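Local structure of putative sulfatase yidJ (Bacteroides fragilis, 2QZU) at residues His409-Arg414 against Ala424-Asp429. The protein is a putative member of the sulfatase family that probably hydrolyses sulfate esters, as arylsulfatases do, with the help of a bound metal ion. Residues are numbered along the deposited sequence; the frame is centred on the assembly and turned at random.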
# COMPACT_ATOMS: atom_id res chain seq x y z
N HIS A 409 -2.54 5.71 -32.36
CA HIS A 409 -1.36 5.00 -32.83
C HIS A 409 -0.31 5.88 -33.52
O HIS A 409 0.82 5.45 -33.72
CB HIS A 409 -1.76 3.85 -33.76
CG HIS A 409 -2.54 2.76 -33.08
ND1 HIS A 409 -2.95 1.62 -33.74
CD2 HIS A 409 -2.98 2.64 -31.81
CE1 HIS A 409 -3.62 0.85 -32.90
NE2 HIS A 409 -3.65 1.44 -31.72
N ALA A 410 -0.68 7.11 -33.89
CA ALA A 410 0.26 8.00 -34.55
C ALA A 410 1.23 8.62 -33.55
O ALA A 410 2.10 9.41 -33.91
CB ALA A 410 -0.49 9.11 -35.30
N THR A 411 1.07 8.27 -32.28
CA THR A 411 1.93 8.79 -31.22
C THR A 411 2.58 7.63 -30.50
O THR A 411 1.92 6.63 -30.20
CB THR A 411 1.13 9.64 -30.20
OG1 THR A 411 0.64 10.81 -30.86
CG2 THR A 411 2.02 10.06 -29.03
N GLY A 412 3.88 7.75 -30.22
CA GLY A 412 4.57 6.68 -29.53
C GLY A 412 6.02 6.54 -29.93
O GLY A 412 6.60 7.42 -30.57
N TYR A 413 6.61 5.41 -29.55
CA TYR A 413 8.00 5.11 -29.84
C TYR A 413 8.14 3.86 -30.69
O TYR A 413 7.33 2.93 -30.59
CB TYR A 413 8.78 4.80 -28.56
CG TYR A 413 9.14 5.96 -27.67
CD1 TYR A 413 10.24 6.78 -27.96
CD2 TYR A 413 8.43 6.20 -26.50
CE1 TYR A 413 10.62 7.80 -27.09
CE2 TYR A 413 8.79 7.22 -25.63
CZ TYR A 413 9.89 8.02 -25.93
OH TYR A 413 10.25 9.03 -25.07
N ARG A 414 9.19 3.83 -31.50
CA ARG A 414 9.54 2.64 -32.28
C ARG A 414 11.06 2.65 -32.22
O ARG A 414 11.69 3.70 -32.31
CB ARG A 414 9.06 2.71 -33.73
CG ARG A 414 7.56 2.63 -33.88
CD ARG A 414 6.97 1.30 -33.40
NE ARG A 414 5.56 1.21 -33.76
CZ ARG A 414 4.59 1.92 -33.19
NH1 ARG A 414 4.88 2.78 -32.21
NH2 ARG A 414 3.35 1.82 -33.63
N ALA A 424 15.96 4.62 -30.76
CA ALA A 424 14.52 4.81 -30.70
C ALA A 424 14.14 6.19 -31.21
O ALA A 424 14.89 7.16 -31.05
CB ALA A 424 14.03 4.63 -29.28
N VAL A 425 12.97 6.27 -31.83
CA VAL A 425 12.46 7.54 -32.32
C VAL A 425 11.07 7.71 -31.74
O VAL A 425 10.34 6.73 -31.52
CB VAL A 425 12.37 7.60 -33.87
CG1 VAL A 425 13.74 7.40 -34.48
CG2 VAL A 425 11.38 6.56 -34.39
N HIS A 426 10.70 8.95 -31.45
CA HIS A 426 9.38 9.22 -30.92
C HIS A 426 8.61 10.06 -31.92
O HIS A 426 9.19 10.88 -32.62
CB HIS A 426 9.46 9.96 -29.58
CG HIS A 426 8.13 10.24 -28.97
ND1 HIS A 426 7.40 11.38 -29.26
CD2 HIS A 426 7.36 9.51 -28.13
CE1 HIS A 426 6.24 11.33 -28.63
NE2 HIS A 426 6.19 10.21 -27.93
N ALA A 427 7.31 9.83 -31.99
CA ALA A 427 6.47 10.59 -32.90
C ALA A 427 5.22 11.04 -32.16
O ALA A 427 4.73 10.37 -31.26
CB ALA A 427 6.07 9.73 -34.10
N THR A 428 4.72 12.20 -32.56
CA THR A 428 3.51 12.76 -31.99
C THR A 428 2.65 13.09 -33.20
O THR A 428 3.05 13.89 -34.05
CB THR A 428 3.79 14.04 -31.17
OG1 THR A 428 4.63 13.73 -30.06
CG2 THR A 428 2.48 14.64 -30.65
N ASP A 429 1.49 12.45 -33.29
CA ASP A 429 0.57 12.65 -34.41
C ASP A 429 1.23 12.47 -35.78
O ASP A 429 0.98 13.23 -36.71
CB ASP A 429 -0.08 14.03 -34.33
CG ASP A 429 -1.04 14.15 -33.15
OD1 ASP A 429 -1.93 13.29 -33.02
OD2 ASP A 429 -0.90 15.11 -32.36
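The imidazole of His426 turns an edge to the phenol ring of Tyr413: CD2 stands 3.5 Å above the phenol plane, over its centre, and the planes meet at 71° in a T-shaped stack. Over one face of the imidazole lies the carbonyl oxygen of Gly412, 3.3 Å from His426 CD2; at its edge, in the ring plane, lie Tyr413 CG and Thr428 OG1, the latter hydrogen-bonded to Asp433 of strand 431-439. With CG anti to the backbone N (chi1 -179°), the imidazole reaches across to strand 412-417, while its CB packs against Tyr413 CE1 at 3.5 Å. Tyr413 and His426 form a non-hydrogen-bonded pair, flanked by the hydrogen-bonded pairs Gly412-Ala427 and Arg414-Val425. These belong to the beta hairpin of strands 412-417 and 421-428, the two inner strands of the four-stranded antiparallel sheet near the C-terminus, between strands 399-404 and 431-439. Gly412 and Ala427 exchange backbone bonds of 2.9 Å between Gly412 N and Ala427 O and between Ala427 N and Gly412 O. On the face carrying Arg414 and Val425, these two side chains pack on helix 455-471; Arg414 NH1 donates to Tyr413 O from above the carbonyl plane, and NE forms a salt bridge with Asp474. Beyond the last backbone pair, Asp429 N bonds not to Ala410 O, 3.2 Å away at a poor angle, but to Thr411 OG1 at 3.1 Å in a nearly straight bond; OG1 sits beside its own backbone N (chi1 -66°), and Thr411 CG2 lies 3.5 Å from Ala427 O.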